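Local structure of 2-c-methyl-d-erythritol 4-phosphate cytidylyltransferase (2VSH) at residues D85-I90 against K177-L182; K49-V54 against K91-A96; M2-I7 against D98-L103; Q125-L130 against P171-C176. The protein catalyses the transfer of the cytidylyl group of CTP to D-ribitol 5-phosphate, yielding activated CDP-ribitol for teichoic acid precursors. All coordinates share one frame; numbering follows the deposited sequence. Where two conformers were deposited one is given.

Contact 1 (D85-I90 against K177-L182); sequences DRNTSI and KDFMDL
One face of the Phe179 ring is covered by Ile90, whose CG2 methyl sits over the ring centre, 3.7 Å from the Phe179 centroid and 12° off the normal, a CH-pi contact. At the ring edge lies Asn87: its backbone O comes 3.6 Å from Phe179 CZ and its OD1 3.7 Å from Phe179 CE2, with the amide turned 54° from the ring. Here the first turns of helix 86-100 pack against helix 176-184 in the GT-A-like nucleotidyltransferase fold, and Asp85 to Ser89 form part of the CTP-binding site. Phenylalanine suits its place because a flat ring offers a face to a branched aliphatic chain and a weakly positive C-H rim to oxygens. With CG anti to the backbone N (chi1 176°), it reaches straight out from its helix. Phe174 and Tyr183 also meet this ring, and Asn87 and Ile90 both touch Ala197 of helix 197-203. The loop leading into helix 86-100 is braced separately. Asp85 is the N-cap, and its OD1 takes two donors from Thr88: the backbone N at 2.9 Å nearly along the C-O axis, and OG1 at 2.7 Å from above the carboxylate plane.

Contact 2 (K49-V54 against K91-A96); sequences KIVVGV and KNIIEA
Strand 50-54 and helix 91-96 run roughly antiparallel, 138° between their directions and 8.3 Å apart at closest approach of the axes, with Gly53 and Ile93 facing each other at a CA separation of 6.1 Å. Val51 and Ile93 lie side by side, pointing oppositely, and Val51 CG1 lies 3.9 Å from Ile93 CG2. The same Val51 CG1 methyl, anti to its own backbone N (chi1 -173°), meets the CB of Ala96 at 4.0 Å. A small alanine one turn along from Ile93 thus lets the helix come down on the valine, while the beta-branched Val51 is well suited to an extended strand. The other arm of the isoleucine lies along the bare glycine backbone: Ile93 CD1 comes 3.9 Å from Gly53 N, packed on the glycine main chain. At the start of the helical segment Lys91 NZ donates to Asn92 OD1 at 3.0 Å and forms a longer salt bridge with Glu95, while Asn92 ND2 bonds to Lys81 O. Val52 points to the opposite face of the sheet, against helix 33-42. Helix 86-100 carries the chain from strand 77-81 to the parallel strand 108-113, a beta-alpha-beta crossover of the Rossmann-like half of the fold.

Contact 3 (M2-I7 against D98-L103); sequences MIYAGI and DAYRPL. With CA (calcium ion), chain C.
The hydroxyl of Tyr4 meets the rim of Tyr100 in that ring's plane, yet its polar partner is a water that bridges to the chain one residue further on. Tyr4 OH lies 3.6 Å from Tyr100 CD2, the two side chains crossing obliquely, and the aromatic carbons Tyr4 CE2 and Tyr100 CD2 are 3.9 Å apart. Water 1 is 2.6 Å from Tyr4 OH and can donate to Arg101 O at 2.7 Å, joining the strand to the backbone where the helix has just ended. Tyrosine fits this buried place at the edge of the contact because its ring packs on apolar side chains such as Ile97 while the hydroxyl reaches the water at the margin. Tyr100 CG stands anti to the backbone N (chi1 164°), which turns the ring toward Tyr4; its own hydroxyl is hydrogen-bonded to Glu48. Of the Arg101 side chain only CB comes near Tyr4 OH, and the rest leads away.

On the far side of the helix end, Asp98 performs two tasks. OD1 accepts from Leu103 N at 2.7 Å in a nearly straight bond, folding the loop back on the last helical turn, and both carboxylate oxygens bind a calcium ion, OD1 at 2.6 Å and OD2 at 2.5 Å, with waters 2 and 3 as further ligands. A carboxylate suits the place: two oxygens chelate the ion while one also accepts the amide N-H.

Strand 3-9 runs between strands 50-54 and 108-113; Tyr4 and Leu103 both pack on Ile97 of helix 86-100, while Ala5 and Ile7 touch Phe41 of helix 33-42.

Contact 4 (Q125-L130 against P171-C176); sequences QDNIQL and PQTFRC
Helix 121-133, the connection of a beta-alpha-beta crossover from strand 108-113 to strand 136-142, packs over strand 165-175, which lies between those two; within segments 125-130 and 171-176 the contact is carried by Asn127. The axes of helix 125-130 and strand 171-175 approach to 8.3 Å and run nearly in the same direction, 29° apart. Thr173 OG1 donates to Asn127 OD1 at 2.7 Å, a short bond that approaches the amide oxygen well to one side, with a C=O...donor angle of 113° and the donor tilted somewhat from the carbonyl plane. The threonine can do this because its OG1 is anti to its carbonyl carbon (chi1 -59°), which swings the hydroxyl toward the amide; its CG2 methyl then lies near the helix backbone, 3.8 Å from Asn127 O.

Pro171, preceded by a cis peptide bond, flanks the amide with its ring: Pro171 CB is 3.4 Å from Asn127 OD1 and 3.9 Å from Asn127 ND2, beside the whole amide. That nitrogen donates to Met123 O, one turn earlier in the helix, and to Thr139 OG1 on strand 136-142. Asparagine therefore suits a buried interface: one end of the amide accepts while the other donates, so its rotation is fixed and both polar ends are satisfied without bringing in a charge. On the opposite face of the sheet, Phe174 points away from this helix to meet Phe179 and Phe201.

One antiparallel strand, 165-175, set into an otherwise Rossmann-like pattern is typical of the GT-A-like nucleotidyltransferase sheet.

How the contacts relate
From the N terminus, strand 3-9 opens the loop that contact 3 closes at 98-103, and strand 50-54 opens a shorter one, nested inside it, that contact 2 closes at 91-96. Contact 1 starts at 85-90, before either has closed, and so crosses both, ending at 177-182. Contact 4 follows contacts 2 and 3 in series and is nested within contact 1. Helix 86-100 serves contacts 1, 2 and 3, tying helix 176-184 to two neighbouring strands, whose backbones pair through Val51 with Ala5 and Ile7. Contact 4 joins helix 121-133 to strand 165-175 of the same sheet; Phe174 packs on Phe179 of contact 1, and Ile128 on Ile3 of contact 3.

Contact 1 (D85-I90 against K177-L182)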
loop_
_atom_site.group_PDB
_atom_site.type_symbol
_atom_site.label_atom_id
_atom_site.label_comp_id
_atom_site.label_asym_id
_atom_site.label_seq_id
_atom_site.Cartn_x
_atom_site.Cartn_y
_atom_site.Cartn_z
ATOM N N ASP A 85 14.529 0.361 -17.336
ATOM C CA ASP A 85 13.900 0.772 -16.086
ATOM C C ASP A 85 13.202 2.102 -16.322
ATOM O O ASP A 85 13.401 2.714 -17.377
ATOM C CB ASP A 85 14.934 0.833 -14.938
ATOM C CG ASP A 85 16.122 1.746 -15.236
ATOM O OD1 ASP A 85 15.949 2.838 -15.796
ATOM O OD2 ASP A 85 17.251 1.372 -14.876
ATOM N N ARG A 86 12.376 2.554 -15.379
ATOM C CA ARG A 86 11.617 3.769 -15.616
ATOM C C ARG A 86 12.474 5.000 -15.955
ATOM O O ARG A 86 12.106 5.757 -16.843
ATOM C CB ARG A 86 10.599 4.081 -14.503
ATOM C CG ARG A 86 11.133 4.075 -13.068
ATOM C CD ARG A 86 10.000 4.248 -12.014
ATOM N NE ARG A 86 9.062 5.316 -12.392
ATOM C CZ ARG A 86 7.769 5.146 -12.660
ATOM N NH1 ARG A 86 7.207 3.937 -12.563
ATOM N NH2 ARG A 86 7.028 6.200 -13.011
ATOM N N ASN A 87 13.602 5.198 -15.262
ATOM C CA ASN A 87 14.416 6.404 -15.496
ATOM C C ASN A 87 15.094 6.396 -16.871
ATOM O O ASN A 87 15.287 7.439 -17.479
ATOM C CB ASN A 87 15.459 6.590 -14.385
ATOM C CG ASN A 87 14.865 7.167 -13.111
ATOM O OD1 ASN A 87 13.890 7.916 -13.144
ATOM N ND2 ASN A 87 15.444 6.801 -11.978
ATOM N N THR A 88 15.457 5.211 -17.352
ATOM C CA THR A 88 16.004 5.079 -18.699
ATOM C C THR A 88 14.900 5.402 -19.712
ATOM O O THR A 88 15.166 5.966 -20.754
ATOM C CB THR A 88 16.603 3.674 -18.948
ATOM O OG1 THR A 88 17.514 3.358 -17.893
ATOM C CG2 THR A 88 17.396 3.640 -20.266
ATOM N N SER A 89 13.665 5.041 -19.390
ATOM C CA SER A 89 12.533 5.358 -20.263
ATOM C C SER A 89 12.296 6.861 -20.272
ATOM O O SER A 89 12.066 7.450 -21.333
ATOM C CB SER A 89 11.268 4.606 -19.835
ATOM O OG SER A 89 11.418 3.222 -20.084
ATOM N N ILE A 90 12.381 7.491 -19.105
ATOM C CA ILE A 90 12.258 8.965 -19.044
ATOM C C ILE A 90 13.316 9.660 -19.917
ATOM O O ILE A 90 12.983 10.533 -20.720
ATOM C CB ILE A 90 12.257 9.502 -17.596
ATOM C CG1 ILE A 90 11.008 8.984 -16.855
ATOM C CG2 ILE A 90 12.254 11.031 -17.601
ATOM C CD1 ILE A 90 11.034 9.138 -15.342
ATOM N N LYS A 177 15.569 19.242 -19.160
ATOM C CA LYS A 177 17.013 19.484 -19.001
ATOM C C LYS A 177 17.467 19.154 -17.586
ATOM O O LYS A 177 18.519 18.513 -17.409
ATOM C CB LYS A 177 17.377 20.938 -19.348
ATOM C CG LYS A 177 18.884 21.229 -19.476
ATOM C CD LYS A 177 19.151 22.738 -19.601
ATOM C CE LYS A 177 20.656 23.096 -19.724
ATOM N NZ LYS A 177 21.512 22.704 -18.557
ATOM N N ASP A 178 16.664 19.562 -16.594
ATOM C CA ASP A 178 16.960 19.294 -15.194
ATOM C C ASP A 178 17.083 17.801 -14.911
ATOM O O ASP A 178 18.045 17.377 -14.260
ATOM C CB ASP A 178 15.910 19.903 -14.270
ATOM C CG ASP A 178 16.098 21.397 -14.069
ATOM O OD1 ASP A 178 16.968 21.999 -14.746
ATOM O OD2 ASP A 178 15.370 21.958 -13.235
ATOM N N PHE A 179 16.131 17.004 -15.393
ATOM C CA PHE A 179 16.234 15.557 -15.229
ATOM C C PHE A 179 17.494 15.006 -15.902
ATOM O O PHE A 179 18.193 14.186 -15.313
ATOM C CB PHE A 179 14.997 14.830 -15.765
ATOM C CG PHE A 179 15.112 13.333 -15.707
ATOM C CD1 PHE A 179 15.698 12.628 -16.760
ATOM C CD2 PHE A 179 14.655 12.628 -14.592
ATOM C CE1 PHE A 179 15.812 11.244 -16.719
ATOM C CE2 PHE A 179 14.763 11.239 -14.540
ATOM C CZ PHE A 179 15.351 10.547 -15.598
ATOM N N MET A 180 17.769 15.437 -17.133
ATOM C CA MET A 180 18.964 14.968 -17.840
ATOM C C MET A 180 20.254 15.260 -17.096
ATOM O O MET A 180 21.079 14.366 -16.915
ATOM C CB MET A 180 19.033 15.520 -19.269
ATOM C CG MET A 180 17.851 15.093 -20.127
ATOM S SD MET A 180 17.813 13.322 -20.507
ATOM C CE MET A 180 18.832 13.287 -21.985
ATOM N N ASP A 181 20.430 16.511 -16.664
ATOM C CA ASP A 181 21.605 16.897 -15.904
ATOM C C ASP A 181 21.823 16.072 -14.625
ATOM O O ASP A 181 22.923 15.584 -14.385
ATOM C CB ASP A 181 21.558 18.400 -15.595
ATOM C CG ASP A 181 21.720 19.255 -16.846
ATOM O OD1 ASP A 181 22.158 18.700 -17.881
ATOM O OD2 ASP A 181 21.418 20.468 -16.802
ATOM N N LEU A 182 20.778 15.916 -13.819
ATOM C CA LEU A 182 20.895 15.203 -12.546
ATOM C C LEU A 182 21.083 13.700 -12.729
ATOM O O LEU A 182 21.912 13.089 -12.060
ATOM C CB LEU A 182 19.660 15.452 -11.685
ATOM C CG LEU A 182 19.448 16.871 -11.177
ATOM C CD1 LEU A 182 18.229 16.851 -10.296
ATOM C CD2 LEU A 182 20.691 17.388 -10.419
#

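Contact 2 (K49-V54 against K91-A96)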
loop_
_atom_site.group_PDB
_atom_site.type_symbol
_atom_site.label_atom_id
_atom_site.label_comp_id
_atom_site.label_asym_id
_atom_site.label_seq_id
_atom_site.Cartn_x
_atom_site.Cartn_y
_atom_site.Cartn_z
ATOM N N LYS A 49 3.101 17.637 -27.125
ATOM C CA LYS A 49 3.069 16.265 -27.652
ATOM C C LYS A 49 2.893 15.315 -26.503
ATOM O O LYS A 49 3.262 15.632 -25.382
ATOM C CB LYS A 49 4.374 15.901 -28.375
ATOM C CG LYS A 49 4.634 16.628 -29.675
ATOM C CD LYS A 49 3.590 16.309 -30.722
ATOM C CE LYS A 49 4.012 16.806 -32.089
ATOM N NZ LYS A 49 2.823 17.143 -32.909
ATOM N N ILE A 50 2.379 14.125 -26.807
ATOM C CA ILE A 50 2.285 13.037 -25.850
ATOM C C ILE A 50 3.268 11.962 -26.284
ATOM O O ILE A 50 3.103 11.347 -27.337
ATOM C CB ILE A 50 0.846 12.461 -25.788
ATOM C CG1 ILE A 50 -0.103 13.552 -25.289
ATOM C CG2 ILE A 50 0.808 11.270 -24.850
ATOM C CD1 ILE A 50 -1.542 13.358 -25.728
ATOM N N VAL A 51 4.323 11.795 -25.497
ATOM C CA VAL A 51 5.436 10.941 -25.886
ATOM C C VAL A 51 5.342 9.681 -25.038
ATOM O O VAL A 51 5.360 9.751 -23.808
ATOM C CB VAL A 51 6.815 11.633 -25.693
ATOM C CG1 VAL A 51 7.927 10.773 -26.275
ATOM C CG2 VAL A 51 6.817 13.034 -26.332
ATOM N N VAL A 52 5.197 8.543 -25.710
ATOM C CA VAL A 52 4.973 7.263 -25.038
ATOM C C VAL A 52 6.193 6.347 -25.188
ATOM O O VAL A 52 6.578 5.982 -26.301
ATOM C CB VAL A 52 3.727 6.531 -25.605
ATOM C CG1 VAL A 52 3.272 5.423 -24.643
ATOM C CG2 VAL A 52 2.577 7.514 -25.865
ATOM N N GLY A 53 6.770 5.957 -24.055
ATOM C CA GLY A 53 7.918 5.054 -24.037
ATOM C C GLY A 53 7.447 3.622 -23.914
ATOM O O GLY A 53 6.875 3.242 -22.910
ATOM N N VAL A 54 7.700 2.827 -24.941
ATOM C CA VAL A 54 7.265 1.430 -24.976
ATOM C C VAL A 54 8.485 0.533 -25.192
ATOM O O VAL A 54 9.469 0.947 -25.803
ATOM C CB VAL A 54 6.198 1.224 -26.104
ATOM C CG1 VAL A 54 5.902 -0.214 -26.329
ATOM C CG2 VAL A 54 4.895 1.939 -25.749
ATOM N N LYS A 91 14.575 9.259 -19.772
ATOM C CA LYS A 91 15.655 9.792 -20.604
ATOM C C LYS A 91 15.329 9.596 -22.092
ATOM O O LYS A 91 15.466 10.518 -22.885
ATOM C CB LYS A 91 16.994 9.151 -20.236
ATOM C CG LYS A 91 18.125 9.396 -21.264
ATOM C CD LYS A 91 19.301 8.474 -21.047
ATOM C CE LYS A 91 19.040 7.039 -21.586
ATOM N NZ LYS A 91 19.263 6.841 -23.061
ATOM N N ASN A 92 14.872 8.397 -22.452
ATOM C CA ASN A 92 14.529 8.083 -23.837
ATOM C C ASN A 92 13.416 8.981 -24.357
ATOM O O ASN A 92 13.485 9.472 -25.493
ATOM C CB ASN A 92 14.121 6.620 -23.959
ATOM C CG ASN A 92 15.296 5.698 -24.011
ATOM O OD1 ASN A 92 16.431 6.109 -23.812
ATOM N ND2 ASN A 92 15.037 4.440 -24.287
ATOM N N ILE A 93 12.415 9.204 -23.510
ATOM C CA ILE A 93 11.307 10.130 -23.788
ATOM C C ILE A 93 11.825 11.553 -24.035
ATOM O O ILE A 93 11.435 12.203 -25.020
ATOM C CB ILE A 93 10.219 10.059 -22.660
ATOM C CG1 ILE A 93 9.407 8.765 -22.820
ATOM C CG2 ILE A 93 9.271 11.277 -22.692
ATOM C CD1 ILE A 93 8.563 8.356 -21.594
ATOM N N ILE A 94 12.723 12.013 -23.159
ATOM C CA ILE A 94 13.263 13.364 -23.261
ATOM C C ILE A 94 14.063 13.504 -24.563
ATOM O O ILE A 94 13.985 14.537 -25.237
ATOM C CB ILE A 94 14.091 13.729 -22.013
ATOM C CG1 ILE A 94 13.165 13.878 -20.792
ATOM C CG2 ILE A 94 14.912 15.003 -22.245
ATOM C CD1 ILE A 94 13.888 13.980 -19.460
ATOM N N GLU A 95 14.799 12.453 -24.925
ATOM C CA GLU A 95 15.554 12.434 -26.182
ATOM C C GLU A 95 14.634 12.565 -27.400
ATOM O O GLU A 95 14.940 13.319 -28.329
ATOM C CB GLU A 95 16.451 11.188 -26.277
ATOM C CG GLU A 95 17.661 11.265 -25.346
ATOM C CD GLU A 95 18.514 10.009 -25.341
ATOM O OE1 GLU A 95 19.698 10.132 -25.013
ATOM O OE2 GLU A 95 18.013 8.902 -25.661
ATOM N N ALA A 96 13.520 11.835 -27.389
ATOM C CA ALA A 96 12.507 11.905 -28.454
ATOM C C ALA A 96 11.889 13.308 -28.546
ATOM O O ALA A 96 11.685 13.841 -29.636
ATOM C CB ALA A 96 11.423 10.860 -28.222
#

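Contact 3 (M2-I7 against D98-L103)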
loop_
_atom_site.group_PDB
_atom_site.type_symbol
_atom_site.label_atom_id
_atom_site.label_comp_id
_atom_site.label_asym_id
_atom_site.label_seq_id
_atom_site.Cartn_x
_atom_site.Cartn_y
_atom_site.Cartn_z
ATOM N N MET A 2 7.569 24.733 -23.706
ATOM C CA MET A 2 6.717 23.596 -24.046
ATOM C C MET A 2 6.399 22.731 -22.835
ATOM O O MET A 2 7.190 22.654 -21.897
ATOM C CB MET A 2 7.380 22.735 -25.119
ATOM C CG MET A 2 7.719 23.448 -26.415
ATOM S SD MET A 2 6.239 23.896 -27.343
ATOM C CE MET A 2 6.877 23.710 -28.995
ATOM N N ILE A 3 5.241 22.070 -22.872
ATOM C CA ILE A 3 4.884 21.066 -21.888
ATOM C C ILE A 3 4.538 19.787 -22.648
ATOM O O ILE A 3 3.698 19.795 -23.556
ATOM C CB ILE A 3 3.672 21.484 -21.015
ATOM C CG1 ILE A 3 3.937 22.806 -20.296
ATOM C CG2 ILE A 3 3.356 20.394 -20.009
ATOM C CD1 ILE A 3 2.671 23.497 -19.784
ATOM N N TYR A 4 5.209 18.701 -22.286
ATOM C CA TYR A 4 4.990 17.401 -22.908
ATOM C C TYR A 4 4.426 16.428 -21.889
ATOM O O TYR A 4 4.655 16.573 -20.680
ATOM C CB TYR A 4 6.313 16.863 -23.470
ATOM C CG TYR A 4 6.906 17.771 -24.543
ATOM C CD1 TYR A 4 7.839 18.761 -24.218
ATOM C CD2 TYR A 4 6.501 17.662 -25.862
ATOM C CE1 TYR A 4 8.381 19.612 -25.217
ATOM C CE2 TYR A 4 7.018 18.493 -26.849
ATOM C CZ TYR A 4 7.958 19.463 -26.522
ATOM O OH TYR A 4 8.451 20.282 -27.506
ATOM N N ALA A 5 3.671 15.441 -22.367
ATOM C CA ALA A 5 3.351 14.294 -21.534
ATOM C C ALA A 5 4.364 13.210 -21.863
ATOM O O ALA A 5 4.704 13.001 -23.043
ATOM C CB ALA A 5 1.927 13.798 -21.770
ATOM N N GLY A 6 4.856 12.547 -20.810
ATOM C CA GLY A 6 5.787 11.415 -20.921
ATOM C C GLY A 6 5.154 10.168 -20.328
ATOM O O GLY A 6 5.209 9.945 -19.113
ATOM N N ILE A 7 4.575 9.337 -21.190
ATOM C CA ILE A 7 3.844 8.145 -20.748
ATOM C C ILE A 7 4.775 6.923 -20.688
ATOM O O ILE A 7 5.336 6.490 -21.721
ATOM C CB ILE A 7 2.591 7.886 -21.645
ATOM C CG1 ILE A 7 1.712 9.153 -21.749
ATOM C CG2 ILE A 7 1.801 6.666 -21.166
ATOM C CD1 ILE A 7 1.189 9.723 -20.409
ATOM N N ASP A 98 13.445 16.075 -27.570
ATOM C CA ASP A 98 14.532 16.930 -28.074
ATOM C C ASP A 98 14.651 16.804 -29.599
ATOM O O ASP A 98 14.946 17.770 -30.283
ATOM C CB ASP A 98 15.841 16.543 -27.366
ATOM C CG ASP A 98 16.968 17.518 -27.598
ATOM O OD1 ASP A 98 16.765 18.753 -27.521
ATOM O OD2 ASP A 98 18.106 17.045 -27.814
ATOM N N ALA A 99 14.398 15.608 -30.125
ATOM C CA ALA A 99 14.450 15.369 -31.572
ATOM C C ALA A 99 13.261 16.037 -32.289
ATOM O O ALA A 99 13.410 16.511 -33.418
ATOM C CB ALA A 99 14.485 13.877 -31.869
ATOM N N TYR A 100 12.107 16.085 -31.620
ATOM C CA TYR A 100 10.934 16.799 -32.129
ATOM C C TYR A 100 11.210 18.312 -32.221
ATOM O O TYR A 100 11.054 18.917 -33.291
ATOM C CB TYR A 100 9.667 16.493 -31.270
ATOM C CG TYR A 100 8.547 17.493 -31.524
ATOM C CD1 TYR A 100 7.916 17.552 -32.772
ATOM C CD2 TYR A 100 8.154 18.400 -30.537
ATOM C CE1 TYR A 100 6.923 18.497 -33.034
ATOM C CE2 TYR A 100 7.155 19.351 -30.789
ATOM C CZ TYR A 100 6.545 19.389 -32.037
ATOM O OH TYR A 100 5.559 20.318 -32.307
ATOM N N ARG A 101 11.620 18.920 -31.103
ATOM C CA ARG A 101 11.990 20.361 -31.067
ATOM C C ARG A 101 13.097 20.533 -30.033
ATOM O O ARG A 101 12.881 20.206 -28.862
ATOM C CB ARG A 101 10.787 21.238 -30.673
ATOM C CG ARG A 101 10.983 22.755 -30.921
ATOM C CD ARG A 101 10.666 23.090 -32.356
ATOM N NE ARG A 101 10.761 24.507 -32.702
ATOM C CZ ARG A 101 10.448 24.983 -33.903
ATOM N NH1 ARG A 101 10.003 24.152 -34.848
ATOM N NH2 ARG A 101 10.565 26.282 -34.163
ATOM N N PRO A 102 14.284 21.029 -30.457
ATOM C CA PRO A 102 15.416 21.110 -29.522
ATOM C C PRO A 102 15.020 21.740 -28.180
ATOM O O PRO A 102 14.401 22.796 -28.144
ATOM C CB PRO A 102 16.432 21.961 -30.274
ATOM C CG PRO A 102 16.140 21.665 -31.738
ATOM C CD PRO A 102 14.639 21.535 -31.800
ATOM N N LEU A 103 15.368 21.066 -27.095
ATOM C CA LEU A 103 14.982 21.472 -25.745
ATOM C C LEU A 103 15.561 22.804 -25.338
ATOM O O LEU A 103 16.687 23.137 -25.716
ATOM C CB LEU A 103 15.466 20.443 -24.721
ATOM C CG LEU A 103 14.865 19.051 -24.621
ATOM C CD1 LEU A 103 15.812 18.230 -23.767
ATOM C CD2 LEU A 103 13.440 19.058 -24.019
HETATM CA CA CA C . 19.336 19.192 -27.592
HETATM O O HOH W 1 10.963 20.892 -27.164
HETATM O O HOH W 2 19.097 18.924 -25.169
HETATM O O HOH W 3 19.076 19.542 -30.012
#

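Contact 4 (Q125-L130 against P171-C176)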
loop_
_atom_site.group_PDB
_atom_site.type_symbol
_atom_site.label_atom_id
_atom_site.label_comp_id
_atom_site.label_asym_id
_atom_site.label_seq_id
_atom_site.Cartn_x
_atom_site.Cartn_y
_atom_site.Cartn_z
ATOM N N GLN A 125 -3.171 19.379 -14.577
ATOM C CA GLN A 125 -3.096 20.819 -14.466
ATOM C C GLN A 125 -2.364 21.296 -13.201
ATOM O O GLN A 125 -1.565 22.217 -13.271
ATOM C CB GLN A 125 -4.496 21.428 -14.597
ATOM C CG GLN A 125 -4.981 21.418 -16.057
ATOM C CD GLN A 125 -6.431 21.812 -16.214
ATOM O OE1 GLN A 125 -7.094 22.223 -15.258
ATOM N NE2 GLN A 125 -6.946 21.662 -17.435
ATOM N N ASP A 126 -2.650 20.681 -12.060
ATOM C CA ASP A 126 -1.915 20.950 -10.812
ATOM C C ASP A 126 -0.416 20.724 -10.920
ATOM O O ASP A 126 0.365 21.533 -10.427
ATOM C CB ASP A 126 -2.460 20.106 -9.662
ATOM C CG ASP A 126 -3.760 20.632 -9.135
ATOM O OD1 ASP A 126 -4.286 21.606 -9.723
ATOM O OD2 ASP A 126 -4.259 20.076 -8.130
ATOM N N ASN A 127 -0.036 19.617 -11.556
ATOM C CA ASN A 127 1.356 19.286 -11.829
ATOM C C ASN A 127 2.059 20.334 -12.646
ATOM O O ASN A 127 3.173 20.747 -12.321
ATOM C CB ASN A 127 1.449 17.920 -12.534
ATOM C CG ASN A 127 1.695 16.801 -11.561
ATOM O OD1 ASN A 127 2.821 16.335 -11.423
ATOM N ND2 ASN A 127 0.648 16.387 -10.847
ATOM N N ILE A 128 1.394 20.778 -13.711
ATOM C CA ILE A 128 1.947 21.823 -14.565
ATOM C C ILE A 128 2.102 23.130 -13.779
ATOM O O ILE A 128 3.129 23.804 -13.874
ATOM C CB ILE A 128 1.080 22.024 -15.841
ATOM C CG1 ILE A 128 1.218 20.794 -16.766
ATOM C CG2 ILE A 128 1.475 23.317 -16.569
ATOM C CD1 ILE A 128 0.052 20.629 -17.777
ATOM N N GLN A 129 1.088 23.486 -12.998
ATOM C CA GLN A 129 1.113 24.744 -12.265
ATOM C C GLN A 129 2.211 24.764 -11.190
ATOM O O GLN A 129 2.979 25.722 -11.104
ATOM C CB GLN A 129 -0.254 25.023 -11.636
ATOM C CG GLN A 129 -0.311 26.334 -10.853
ATOM C CD GLN A 129 -1.556 26.450 -9.983
ATOM O OE1 GLN A 129 -2.225 25.451 -9.700
ATOM N NE2 GLN A 129 -1.872 27.666 -9.560
ATOM N N LEU A 130 2.263 23.708 -10.379
ATOM C CA LEU A 130 3.325 23.520 -9.376
ATOM C C LEU A 130 4.749 23.509 -9.978
ATOM O O LEU A 130 5.681 24.077 -9.388
ATOM C CB LEU A 130 3.047 22.253 -8.564
ATOM C CG LEU A 130 2.390 22.238 -7.171
ATOM C CD1 LEU A 130 1.893 23.590 -6.654
ATOM C CD2 LEU A 130 1.315 21.190 -7.071
ATOM N N PRO A 171 1.230 11.693 -11.859
ATOM C CA PRO A 171 2.466 12.275 -12.434
ATOM C C PRO A 171 3.646 12.641 -11.525
ATOM O O PRO A 171 3.504 12.863 -10.320
ATOM C CB PRO A 171 1.962 13.528 -13.176
ATOM C CG PRO A 171 0.557 13.261 -13.483
ATOM C CD PRO A 171 0.048 12.474 -12.266
ATOM N N GLN A 172 4.814 12.672 -12.153
ATOM C CA GLN A 172 6.008 13.290 -11.624
ATOM C C GLN A 172 6.487 14.238 -12.718
ATOM O O GLN A 172 6.698 13.827 -13.867
ATOM C CB GLN A 172 7.061 12.233 -11.289
ATOM C CG GLN A 172 6.576 11.221 -10.273
ATOM C CD GLN A 172 7.625 10.192 -9.853
ATOM O OE1 GLN A 172 7.681 9.809 -8.689
ATOM N NE2 GLN A 172 8.440 9.733 -10.797
ATOM N N THR A 173 6.637 15.510 -12.359
ATOM C CA THR A 173 6.770 16.583 -13.341
ATOM C C THR A 173 8.015 17.434 -13.076
ATOM O O THR A 173 8.323 17.776 -11.935
ATOM C CB THR A 173 5.482 17.460 -13.349
ATOM O OG1 THR A 173 4.363 16.619 -13.658
ATOM C CG2 THR A 173 5.565 18.601 -14.374
ATOM N N PHE A 174 8.737 17.761 -14.145
ATOM C CA PHE A 174 10.003 18.459 -14.019
ATOM C C PHE A 174 10.508 18.955 -15.376
ATOM O O PHE A 174 10.047 18.506 -16.418
ATOM C CB PHE A 174 11.051 17.541 -13.330
ATOM C CG PHE A 174 11.016 16.109 -13.791
ATOM C CD1 PHE A 174 11.476 15.756 -15.054
ATOM C CD2 PHE A 174 10.525 15.108 -12.958
ATOM C CE1 PHE A 174 11.424 14.426 -15.480
ATOM C CE2 PHE A 174 10.481 13.788 -13.376
ATOM C CZ PHE A 174 10.928 13.448 -14.642
ATOM N N ARG A 175 11.471 19.873 -15.350
ATOM C CA ARG A 175 12.106 20.360 -16.579
ATOM C C ARG A 175 12.938 19.235 -17.160
ATOM O O ARG A 175 13.650 18.538 -16.431
ATOM C CB ARG A 175 12.956 21.598 -16.292
ATOM C CG ARG A 175 12.116 22.850 -16.035
ATOM C CD ARG A 175 12.816 23.902 -15.180
ATOM N NE ARG A 175 11.797 24.847 -14.721
ATOM C CZ ARG A 175 11.071 24.725 -13.606
ATOM N NH1 ARG A 175 11.248 23.715 -12.765
ATOM N NH2 ARG A 175 10.153 25.631 -13.331
ATOM N N CYS A 176 12.790 19.015 -18.465
ATOM C CA CYS A 176 13.496 17.944 -19.173
ATOM C C CYS A 176 15.005 18.039 -18.976
ATOM O O CYS A 176 15.633 17.040 -18.670
ATOM C CB CYS A 176 13.193 18.020 -20.669
ATOM S SG CYS A 176 11.455 17.753 -21.113
#